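Side-chain contacts in FAD-binding PCMH-type domain-containing protein (Gibberella zeae, PDB 6YJO), which binds FAD, which is covalently attached to it, and probably works as an oxygen-dependent oxidoreductase of the berberine-bridge-enzyme-like kind: residues G174-A179 / H183-D188; G231-A236 / T399-L404; N274-M279 / T285-Y290; S392-A397 / P411-L416. One frame throughout, in Å; residues are numbered along the deposited sequence.

Contact 1 (G174-A179 / H183-D188). With FAD (flavin-adenine dinucleotide), chain C.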
# COMPACT_ATOMS: atom_id res chain seq x y z
N GLY A 174 4.33 0.41 3.72
CA GLY A 174 5.20 0.52 2.56
C GLY A 174 4.96 1.81 1.81
O GLY A 174 5.45 2.88 2.20
N GLY A 175 4.19 1.73 0.73
CA GLY A 175 3.91 2.88 -0.10
C GLY A 175 4.78 2.88 -1.34
O GLY A 175 5.90 3.40 -1.32
N TYR A 176 4.27 2.29 -2.42
CA TYR A 176 5.01 2.14 -3.66
C TYR A 176 4.26 2.79 -4.81
O TYR A 176 3.04 2.70 -4.90
CB TYR A 176 5.25 0.66 -3.98
CG TYR A 176 6.12 0.44 -5.20
CD1 TYR A 176 5.57 0.46 -6.47
CD2 TYR A 176 7.49 0.23 -5.07
CE1 TYR A 176 6.36 0.27 -7.59
CE2 TYR A 176 8.28 0.04 -6.19
CZ TYR A 176 7.71 0.06 -7.44
OH TYR A 176 8.48 -0.13 -8.56
N GLY A 177 5.01 3.44 -5.69
CA GLY A 177 4.43 4.09 -6.84
C GLY A 177 5.48 4.38 -7.89
O GLY A 177 6.60 3.87 -7.83
N PHE A 178 5.11 5.23 -8.84
CA PHE A 178 5.96 5.53 -9.99
C PHE A 178 7.10 6.49 -9.67
O PHE A 178 7.81 6.89 -10.58
CB PHE A 178 5.09 6.10 -11.12
CG PHE A 178 4.26 5.05 -11.82
CD1 PHE A 178 4.81 3.84 -12.18
CD2 PHE A 178 2.92 5.29 -12.10
CE1 PHE A 178 4.06 2.88 -12.82
CE2 PHE A 178 2.16 4.33 -12.74
CZ PHE A 178 2.73 3.12 -13.10
N ALA A 179 7.28 6.86 -8.40
CA ALA A 179 8.47 7.57 -7.94
C ALA A 179 9.30 6.74 -6.97
O ALA A 179 10.33 7.24 -6.49
CB ALA A 179 8.06 8.88 -7.27
N HIS A 183 12.96 7.48 -5.61
CA HIS A 183 12.96 8.17 -4.33
C HIS A 183 12.50 7.30 -3.17
O HIS A 183 12.39 7.81 -2.05
CB HIS A 183 12.08 9.43 -4.41
CG HIS A 183 12.57 10.46 -5.38
ND1 HIS A 183 11.78 10.97 -6.38
CD2 HIS A 183 13.78 11.07 -5.50
CE1 HIS A 183 12.47 11.85 -7.08
NE2 HIS A 183 13.68 11.94 -6.57
N GLY A 184 12.22 6.02 -3.39
CA GLY A 184 12.01 5.07 -2.32
C GLY A 184 10.54 4.87 -1.99
O GLY A 184 9.65 5.57 -2.47
N LEU A 185 10.30 3.87 -1.14
CA LEU A 185 8.98 3.70 -0.55
C LEU A 185 8.62 4.91 0.30
O LEU A 185 9.49 5.66 0.76
CB LEU A 185 8.94 2.44 0.33
CG LEU A 185 9.31 1.09 -0.29
CD1 LEU A 185 9.42 0.05 0.81
CD2 LEU A 185 8.30 0.66 -1.35
N THR A 186 7.32 5.11 0.50
CA THR A 186 6.87 6.21 1.35
C THR A 186 7.48 6.10 2.74
O THR A 186 7.86 7.12 3.34
CB THR A 186 5.35 6.23 1.44
OG1 THR A 186 4.78 6.05 0.14
CG2 THR A 186 4.87 7.55 2.03
N LEU A 187 7.59 4.88 3.27
CA LEU A 187 8.15 4.73 4.61
C LEU A 187 9.66 4.93 4.63
O LEU A 187 10.23 5.07 5.72
CB LEU A 187 7.81 3.35 5.18
CG LEU A 187 8.24 2.06 4.47
CD1 LEU A 187 9.74 1.82 4.56
CD2 LEU A 187 7.48 0.89 5.08
N ASP A 188 10.32 4.94 3.47
CA ASP A 188 11.76 5.22 3.44
C ASP A 188 12.04 6.68 3.79
O ASP A 188 13.13 6.99 4.27
CB ASP A 188 12.34 4.87 2.08
CG ASP A 188 12.37 3.37 1.82
OD1 ASP A 188 12.28 2.59 2.79
OD2 ASP A 188 12.47 2.97 0.64
PA FAD C . -7.42 1.92 5.64
O1A FAD C . -8.41 0.83 5.46
O2A FAD C . -7.99 3.18 6.31
O5B FAD C . -6.16 1.41 6.43
C5B FAD C . -5.49 0.18 6.06
C4B FAD C . -4.72 -0.34 7.25
O4B FAD C . -4.06 0.76 7.91
C3B FAD C . -5.58 -1.02 8.31
O3B FAD C . -4.86 -2.08 8.94
C2B FAD C . -5.86 0.13 9.28
O2B FAD C . -6.16 -0.33 10.59
C1B FAD C . -4.52 0.86 9.25
N9A FAD C . -4.60 2.27 9.63
C8A FAD C . -5.27 3.28 8.98
N7A FAD C . -5.17 4.45 9.57
C5A FAD C . -4.38 4.19 10.68
C6A FAD C . -3.90 5.02 11.71
N6A FAD C . -4.16 6.33 11.80
N1A FAD C . -3.14 4.45 12.66
C2A FAD C . -2.87 3.14 12.58
N3A FAD C . -3.26 2.26 11.65
C4A FAD C . -4.03 2.86 10.72
N1 FAD C . -0.58 0.53 -2.72
C2 FAD C . 0.64 0.73 -3.29
O2 FAD C . 1.68 0.36 -2.73
N3 FAD C . 0.74 1.34 -4.53
C4 FAD C . -0.32 1.81 -5.28
O4 FAD C . -0.12 2.34 -6.37
C4X FAD C . -1.62 1.59 -4.67
N5 FAD C . -2.68 2.00 -5.31
C5X FAD C . -3.91 1.80 -4.72
C6 FAD C . -5.06 2.20 -5.40
C7 FAD C . -6.32 2.05 -4.83
C7M FAD C . -7.53 2.52 -5.60
C8 FAD C . -6.45 1.42 -3.58
C8M FAD C . -7.80 1.23 -2.94
C9 FAD C . -5.31 1.00 -2.91
C9A FAD C . -4.05 1.18 -3.47
N10 FAD C . -2.88 0.77 -2.80
C10 FAD C . -1.65 0.95 -3.38
C1' FAD C . -2.95 0.08 -1.51
C2' FAD C . -2.79 1.00 -0.31
O2' FAD C . -1.41 1.33 -0.13
C3' FAD C . -3.29 0.27 0.94
O3' FAD C . -4.62 -0.16 0.69
C4' FAD C . -3.27 1.11 2.21
O4' FAD C . -2.81 0.32 3.31
C5' FAD C . -4.65 1.65 2.52
O5' FAD C . -4.54 2.70 3.50
P FAD C . -5.79 3.54 3.91
O1P FAD C . -5.49 4.33 5.19
O2P FAD C . -6.27 4.33 2.74
O3P FAD C . -6.83 2.36 4.23

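Contact 2 (G231-A236 / T399-L404)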
# COMPACT_ATOMS: atom_id res chain seq x y z
N GLY A 231 5.46 12.12 10.01
CA GLY A 231 6.50 13.03 9.54
C GLY A 231 7.29 12.37 8.43
O GLY A 231 7.56 11.17 8.48
N PHE A 232 7.62 13.16 7.40
CA PHE A 232 8.42 12.70 6.28
C PHE A 232 9.39 13.79 5.84
O PHE A 232 9.14 14.98 6.03
CB PHE A 232 7.55 12.33 5.06
CG PHE A 232 6.38 11.44 5.38
CD1 PHE A 232 6.48 10.07 5.27
CD2 PHE A 232 5.16 11.99 5.75
CE1 PHE A 232 5.39 9.26 5.55
CE2 PHE A 232 4.08 11.19 6.03
CZ PHE A 232 4.19 9.82 5.93
N GLN A 233 10.49 13.36 5.22
CA GLN A 233 11.45 14.26 4.59
C GLN A 233 11.13 14.30 3.10
O GLN A 233 11.30 13.31 2.39
CB GLN A 233 12.88 13.78 4.84
CG GLN A 233 13.96 14.79 4.48
CD GLN A 233 13.92 16.03 5.37
OE1 GLN A 233 13.67 15.93 6.57
NE2 GLN A 233 14.17 17.19 4.78
N THR A 234 10.67 15.46 2.63
CA THR A 234 10.25 15.60 1.24
C THR A 234 11.45 15.72 0.31
O THR A 234 12.57 16.06 0.72
CB THR A 234 9.36 16.84 1.06
OG1 THR A 234 10.17 18.02 1.16
CG2 THR A 234 8.28 16.89 2.13
N PHE A 235 11.21 15.42 -0.96
CA PHE A 235 12.14 15.71 -2.04
C PHE A 235 11.53 16.76 -2.96
O PHE A 235 10.32 17.01 -2.93
CB PHE A 235 12.51 14.45 -2.82
CG PHE A 235 11.36 13.85 -3.59
CD1 PHE A 235 11.06 14.29 -4.87
CD2 PHE A 235 10.58 12.84 -3.04
CE1 PHE A 235 10.01 13.75 -5.58
CE2 PHE A 235 9.53 12.29 -3.75
CZ PHE A 235 9.24 12.75 -5.02
N ALA A 236 12.38 17.39 -3.77
CA ALA A 236 11.92 18.46 -4.64
C ALA A 236 11.12 17.88 -5.80
O ALA A 236 11.63 17.03 -6.54
CB ALA A 236 13.10 19.27 -5.16
N THR A 399 18.91 5.14 6.70
CA THR A 399 18.44 6.10 7.69
C THR A 399 18.68 7.51 7.18
O THR A 399 19.76 7.82 6.67
CB THR A 399 19.15 5.88 9.03
OG1 THR A 399 18.73 4.63 9.60
CG2 THR A 399 18.82 7.01 10.00
N LEU A 400 17.67 8.36 7.32
CA LEU A 400 17.73 9.68 6.71
C LEU A 400 18.94 10.46 7.21
O LEU A 400 19.35 10.35 8.37
CB LEU A 400 16.44 10.45 6.99
CG LEU A 400 15.22 9.78 6.33
CD1 LEU A 400 13.94 10.57 6.53
CD2 LEU A 400 15.49 9.55 4.85
N PHE A 401 19.54 11.24 6.30
CA PHE A 401 20.72 12.05 6.60
C PHE A 401 21.89 11.19 7.05
O PHE A 401 22.75 11.64 7.82
CB PHE A 401 20.40 13.13 7.64
CG PHE A 401 19.32 14.08 7.22
CD1 PHE A 401 19.49 14.89 6.11
CD2 PHE A 401 18.14 14.16 7.94
CE1 PHE A 401 18.50 15.77 5.72
CE2 PHE A 401 17.14 15.04 7.55
CZ PHE A 401 17.32 15.84 6.44
N THR A 402 21.95 9.95 6.56
CA THR A 402 22.97 9.00 6.98
C THR A 402 23.33 8.11 5.80
O THR A 402 22.61 8.05 4.79
CB THR A 402 22.47 8.15 8.16
OG1 THR A 402 22.23 9.00 9.29
CG2 THR A 402 23.49 7.10 8.55
N ASP A 403 24.48 7.43 5.91
CA ASP A 403 24.89 6.41 4.97
C ASP A 403 24.75 5.00 5.54
O ASP A 403 25.34 4.06 5.01
CB ASP A 403 26.34 6.65 4.51
CG ASP A 403 26.44 7.64 3.36
OD1 ASP A 403 25.44 8.35 3.10
OD2 ASP A 403 27.51 7.71 2.72
N LEU A 404 23.95 4.85 6.64
CA LEU A 404 23.66 3.61 7.35
C LEU A 404 22.28 3.09 6.97
O LEU A 404 21.39 3.88 6.61
CB LEU A 404 23.73 3.82 8.87
CG LEU A 404 24.98 4.52 9.44
CD1 LEU A 404 24.84 4.73 10.95
CD2 LEU A 404 26.26 3.75 9.10

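Contact 3 (N274-M279 / T285-Y290)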
# COMPACT_ATOMS: atom_id res chain seq x y z
N ASN A 274 11.02 4.43 -13.91
CA ASN A 274 10.05 3.69 -13.11
C ASN A 274 9.10 2.97 -14.05
O ASN A 274 8.56 3.59 -14.98
CB ASN A 274 9.28 4.63 -12.18
CG ASN A 274 10.20 5.36 -11.20
OD1 ASN A 274 10.35 4.94 -10.06
ND2 ASN A 274 10.80 6.45 -11.65
N MET A 275 8.87 1.68 -13.81
CA MET A 275 8.16 0.86 -14.79
C MET A 275 7.30 -0.18 -14.10
O MET A 275 7.62 -0.66 -13.01
CB MET A 275 9.15 0.16 -15.73
CG MET A 275 8.66 0.05 -17.16
SD MET A 275 9.96 -0.46 -18.29
CE MET A 275 9.96 -2.23 -18.01
N GLN A 276 6.19 -0.53 -14.76
CA GLN A 276 5.40 -1.72 -14.46
C GLN A 276 4.85 -2.25 -15.78
O GLN A 276 4.92 -1.57 -16.81
CB GLN A 276 4.27 -1.40 -13.46
CG GLN A 276 2.99 -0.86 -14.09
CD GLN A 276 1.92 -0.47 -13.07
OE1 GLN A 276 0.89 0.09 -13.43
NE2 GLN A 276 2.17 -0.78 -11.80
N ILE A 277 4.32 -3.47 -15.75
CA ILE A 277 3.63 -4.04 -16.91
C ILE A 277 2.25 -4.52 -16.48
O ILE A 277 2.14 -5.44 -15.67
CB ILE A 277 4.42 -5.19 -17.57
CG1 ILE A 277 3.61 -5.74 -18.75
CG2 ILE A 277 4.72 -6.30 -16.57
CD1 ILE A 277 4.34 -6.76 -19.58
N TYR A 278 1.21 -3.90 -17.03
CA TYR A 278 -0.14 -4.42 -16.93
C TYR A 278 -0.30 -5.60 -17.86
O TYR A 278 -0.01 -5.50 -19.06
CB TYR A 278 -1.14 -3.31 -17.28
CG TYR A 278 -2.54 -3.79 -17.61
CD1 TYR A 278 -2.84 -4.32 -18.86
CD2 TYR A 278 -3.57 -3.69 -16.69
CE1 TYR A 278 -4.12 -4.76 -19.17
CE2 TYR A 278 -4.85 -4.12 -16.99
CZ TYR A 278 -5.11 -4.65 -18.23
OH TYR A 278 -6.39 -5.08 -18.54
N MET A 279 -0.76 -6.73 -17.33
CA MET A 279 -1.15 -7.88 -18.14
C MET A 279 -2.62 -8.17 -17.88
O MET A 279 -3.02 -8.40 -16.74
CB MET A 279 -0.30 -9.11 -17.81
CG MET A 279 1.19 -8.86 -17.78
SD MET A 279 2.15 -10.38 -17.59
CE MET A 279 1.68 -11.29 -19.06
N THR A 285 0.44 -3.98 -21.47
CA THR A 285 0.85 -2.58 -21.60
C THR A 285 1.98 -2.32 -20.61
O THR A 285 1.75 -2.34 -19.40
CB THR A 285 -0.32 -1.63 -21.34
OG1 THR A 285 -1.36 -1.85 -22.30
CG2 THR A 285 0.16 -0.18 -21.44
N ILE A 286 3.18 -2.08 -21.13
CA ILE A 286 4.28 -1.61 -20.30
C ILE A 286 4.16 -0.10 -20.17
O ILE A 286 4.15 0.62 -21.18
CB ILE A 286 5.64 -2.01 -20.90
CG1 ILE A 286 5.83 -3.52 -20.80
CG2 ILE A 286 6.78 -1.30 -20.17
CD1 ILE A 286 7.06 -4.04 -21.51
N GLN A 287 4.05 0.38 -18.94
CA GLN A 287 3.82 1.79 -18.66
C GLN A 287 4.62 2.21 -17.43
O GLN A 287 4.80 1.42 -16.50
CB GLN A 287 2.32 2.05 -18.42
CG GLN A 287 1.76 1.35 -17.18
CD GLN A 287 0.24 1.28 -17.18
OE1 GLN A 287 -0.41 1.55 -18.19
NE2 GLN A 287 -0.34 0.92 -16.03
N GLY A 288 5.07 3.45 -17.42
CA GLY A 288 5.85 3.94 -16.30
C GLY A 288 6.10 5.43 -16.39
O GLY A 288 5.39 6.15 -17.10
N VAL A 289 7.12 5.88 -15.66
CA VAL A 289 7.48 7.30 -15.59
C VAL A 289 8.99 7.42 -15.59
O VAL A 289 9.68 6.74 -14.83
CB VAL A 289 6.90 7.98 -14.33
CG1 VAL A 289 7.42 9.41 -14.23
CG2 VAL A 289 5.37 7.96 -14.35
N TYR A 290 9.51 8.31 -16.44
CA TYR A 290 10.93 8.64 -16.47
C TYR A 290 11.09 10.11 -16.10
O TYR A 290 10.58 10.99 -16.80
CB TYR A 290 11.53 8.38 -17.86
CG TYR A 290 13.02 8.62 -17.94
CD1 TYR A 290 13.92 7.63 -17.56
CD2 TYR A 290 13.53 9.83 -18.39
CE1 TYR A 290 15.28 7.84 -17.62
CE2 TYR A 290 14.90 10.05 -18.46
CZ TYR A 290 15.77 9.06 -18.08
OH TYR A 290 17.13 9.27 -18.15

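Contact 4 (S392-A397 / P411-L416)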
# COMPACT_ATOMS: atom_id res chain seq x y z
N SER A 392 17.52 0.60 -7.83
CA SER A 392 16.32 1.02 -7.12
C SER A 392 16.70 1.62 -5.77
O SER A 392 17.57 1.09 -5.07
CB SER A 392 15.37 -0.16 -6.92
OG SER A 392 14.28 0.20 -6.09
N ALA A 393 16.06 2.73 -5.42
CA ALA A 393 16.33 3.37 -4.14
C ALA A 393 15.76 2.58 -2.97
O ALA A 393 16.15 2.82 -1.82
CB ALA A 393 15.76 4.79 -4.12
N VAL A 394 14.84 1.64 -3.23
CA VAL A 394 14.28 0.83 -2.16
C VAL A 394 15.29 -0.19 -1.66
O VAL A 394 15.31 -0.52 -0.46
CB VAL A 394 13.00 0.13 -2.66
CG1 VAL A 394 12.39 -0.73 -1.55
CG2 VAL A 394 12.00 1.16 -3.18
N THR A 395 16.16 -0.69 -2.54
CA THR A 395 16.97 -1.85 -2.21
C THR A 395 17.93 -1.57 -1.06
O THR A 395 18.09 -2.41 -0.17
CB THR A 395 17.73 -2.31 -3.46
OG1 THR A 395 16.80 -2.58 -4.51
CG2 THR A 395 18.53 -3.57 -3.18
N ASN A 396 18.57 -0.41 -1.06
CA ASN A 396 19.52 -0.04 -0.02
C ASN A 396 19.11 1.27 0.65
O ASN A 396 19.95 2.12 0.97
CB ASN A 396 20.93 0.06 -0.59
CG ASN A 396 21.43 -1.25 -1.14
OD1 ASN A 396 21.65 -1.39 -2.35
ND2 ASN A 396 21.60 -2.24 -0.27
N ALA A 397 17.81 1.45 0.87
CA ALA A 397 17.32 2.60 1.61
C ALA A 397 18.09 2.76 2.91
O ALA A 397 18.49 1.78 3.55
CB ALA A 397 15.82 2.46 1.89
N PRO A 411 10.58 -6.29 4.93
CA PRO A 411 11.59 -7.33 4.71
C PRO A 411 12.00 -7.55 3.26
O PRO A 411 12.92 -8.34 3.00
CB PRO A 411 10.89 -8.58 5.25
CG PRO A 411 9.45 -8.35 4.84
CD PRO A 411 9.21 -6.85 4.89
N HIS A 412 11.36 -6.88 2.30
CA HIS A 412 11.43 -7.27 0.90
C HIS A 412 12.37 -6.40 0.07
O HIS A 412 12.28 -6.41 -1.17
CB HIS A 412 10.03 -7.27 0.29
CG HIS A 412 9.06 -8.16 1.00
ND1 HIS A 412 9.29 -9.51 1.20
CD2 HIS A 412 7.85 -7.90 1.56
CE1 HIS A 412 8.27 -10.03 1.86
NE2 HIS A 412 7.38 -9.08 2.08
N ARG A 413 13.28 -5.66 0.70
CA ARG A 413 14.22 -4.86 -0.08
C ARG A 413 15.10 -5.72 -0.96
O ARG A 413 15.67 -5.21 -1.94
CB ARG A 413 15.07 -3.99 0.85
CG ARG A 413 14.27 -2.91 1.54
CD ARG A 413 15.12 -2.04 2.45
NE ARG A 413 14.26 -1.31 3.38
CZ ARG A 413 13.44 -0.33 3.03
NH1 ARG A 413 13.36 0.05 1.76
NH2 ARG A 413 12.69 0.27 3.94
N ASP A 414 15.23 -7.01 -0.65
CA ASP A 414 16.00 -7.92 -1.49
C ASP A 414 15.20 -8.47 -2.66
O ASP A 414 15.76 -9.15 -3.52
CB ASP A 414 16.54 -9.08 -0.64
CG ASP A 414 15.43 -9.89 0.01
OD1 ASP A 414 14.26 -9.48 -0.07
OD2 ASP A 414 15.74 -10.94 0.62
N LYS A 415 13.90 -8.19 -2.71
CA LYS A 415 13.08 -8.67 -3.81
C LYS A 415 13.24 -7.77 -5.03
O LYS A 415 13.61 -6.60 -4.92
CB LYS A 415 11.61 -8.75 -3.39
CG LYS A 415 11.35 -9.55 -2.12
CD LYS A 415 11.91 -10.97 -2.21
CE LYS A 415 11.59 -11.78 -0.96
NZ LYS A 415 12.18 -11.16 0.27
N LEU A 416 12.95 -8.33 -6.20
CA LEU A 416 13.08 -7.59 -7.45
C LEU A 416 11.75 -7.16 -8.05
O LEU A 416 11.68 -6.08 -8.63
CB LEU A 416 13.83 -8.44 -8.48
CG LEU A 416 14.04 -7.81 -9.86
CD1 LEU A 416 14.94 -6.58 -9.76
CD2 LEU A 416 14.62 -8.83 -10.83
O HOH W 1 16.43 -5.86 -4.49

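Contact 1 (G174-A179 / H183-D188)
Thr-186 and Gly-175 meet through their backbones, Thr-186 N donating to Gly-175 O at 2.9 Å. Beside them Leu-187 N takes Gly-174 O, and His-183 N, at the end of the short helix 180-183, bonds back to Ala-179 O, four residues earlier, at 2.8 Å. Gly-175 O also receives a CA-H...O contact from Leu-185 CA. The OG1 of Thr-186 sits 3.3 Å from Gly-175 CA, where glycine leaves room for it, but its hydrogen bond goes to Pro-158 O. Both glycines have backbone angles that a side chain would hardly tolerate. Leu-187 holds CG between its backbone N and carbonyl carbon (chi1 60°), which lays CD2 3.4 Å from Gly-174 CA, while Leu-185 CD2 lies in plane at the edge of the Tyr-176 ring, 3.8 Å from CD2 of that ring. Leu-185 N bonds to Asp-188 OD2. On the flavin side, both hydrogen bonds of Tyr-176 use its backbone: its N donates to FAD O2, and its O accepts from FAD N3 at 2.7 Å. This two-bond reading of the pyrimidine edge of the isoalloxazine belongs to the flavin pocket of a PCMH-type FAD-binding domain.

Contact 2 (G231-A236 / T399-L404)
Gln-233, on strand 231-233, reaches over to Leu-400 and Phe-401, the two middle residues of a type II beta turn that runs from Thr-399 to Thr-402. Its CB, which points toward the turn, meets Leu-400 CD1 at 3.8 Å. Leucine suits this place because its branched end fills the space beside the aliphatic root of the glutamine, and it also touches Leu-191 of the neighbouring strand 190-196. The first torsion places CG anti to the backbone N (chi1 -168°), and a bend at the next bond (chi2 66°) turns the amide toward the phenylalanine ring. CG lies 4.0 Å from Phe-401 CZ. One atom further, CD comes to 3.6 Å from the same CZ, the nearest approach of the two residues. At the tip, OE1 is 3.7 Å from both CZ and CE2 of Phe-401, and NE2 stands 3.8 Å from Phe-401 CZ. The two side chains cross at about a right angle, with the amide plane turned 65° from the ring plane, so the groups are far from a parallel stack. The hydrogen bond of NE2 goes to Asp-131 O, which helps to fix the rotation of the amide. Phe-401, itself exposed, has positive phi, as the third residue of such a turn does. No hydrogen bond or salt bridge joins the two segments; at only 132 Å² buried, the chemistry implies a small surface contact that rests on van der Waals packing, with the amide's polarity served by a partner outside it.

Contact 3 (N274-M279 / T285-Y290)
Gln-276 and Gln-287 lie side by side on one face of the paired strands, pointing the same way with their amides nearly coplanar. NE2 of Gln-287 donates to OE1 of Gln-276 at 3.0 Å, in the carbonyl plane and on a lone pair. Both chains leave CA with CG between the backbone N and carbonyl carbon (chi1 85° and 65°), then run extended, which brings the amides level. Gln-276 NE2 bonds in turn to Asp-385, so a second-shell carboxylate orients the buried amide. Strands 274-279 and 285-290 form an antiparallel beta hairpin, 168° between directions, within a larger antiparallel sheet. The other face is the tightly packed one. Ile-277 CG1 meets Ile-286 CG1 at 3.7 Å, and CG2 of the same Ile-286 touches Met-275 SD at 3.8 Å; helix 252-268 covers them through Met-262. Gly-288 opposes Met-275 with CA atoms 4.1 Å apart, where a side chain would strike the backbone of Asn-274 and Met-275. Looser is the end with Tyr-278 and Thr-285, both partly exposed: their backbones exchange two hydrogen bonds, yet the side chains come no nearer than 4.4 Å, between Tyr-278 CD1 and Thr-285 CB.

Contact 4 (S392-A397 / P411-L416)
Arg-413 extends its side chain past Val-394 and points NH1 at the backbone oxygen of that residue. The bond from Arg-413 NH1 to Val-394 O is 3.0 Å long with an angle of 156° at the hydrogen, uses a lone pair in the carbonyl plane, and reaches the guanidinium at its edge. On the other terminal nitrogen, NH2, Asp-188 forms a salt bridge, which holds the guanidinium from a second direction. Ala-397 CB lies over one guanidinium face, 3.4 Å from NH1 of Arg-413; a methyl is small enough to sit this close to the flat group. On the valine side, CG1 of Val-394 is 3.5 Å from the same NH1. With the chain extended from CG to NE, the methylenes also pass the carbonyl, Arg-413 CG lying 3.3 Å from Val-394 O. Both segments belong to the irregular connection between strands 380-386 and 417-423, neighbours in the large antiparallel sheet, and the arginine joins two parts of that excursion. A water bridges Arg-413 O and Lys-415 O, with a weak, long approach to Thr-395 OG1, which is hydrogen-bonded to Gly-389 O. Further out, Val-394 is positioned by an ST turn, its N donating to Ser-392 OG at 3.3 Å, while Ser-392 OG also bonds to Phe-387 O.

Overall arrangement
Contact 1 is the hub, the one that touches the flavin directly and meets each of the other three. Asp-188 of contact 1 and Arg-413 of contact 4 form a salt bridge, OD1 to NH2 at 2.6 Å, and Leu-185 packs on Val-394; their centres lie 11 Å apart. Contact 2, 12 Å away between centres, joins through the stacked rings of His-183 and Phe-235. Toward contact 3, Phe-178 packs on Asn-274, Gln-276 and Val-289, and the side chain of Gln-276 comes within about 7 Å of FAD. The side chain of Val-394 of contact 4 is about 10 Å from the cofactor. Contacts 2 and 3, with centres 27 Å apart, do not touch.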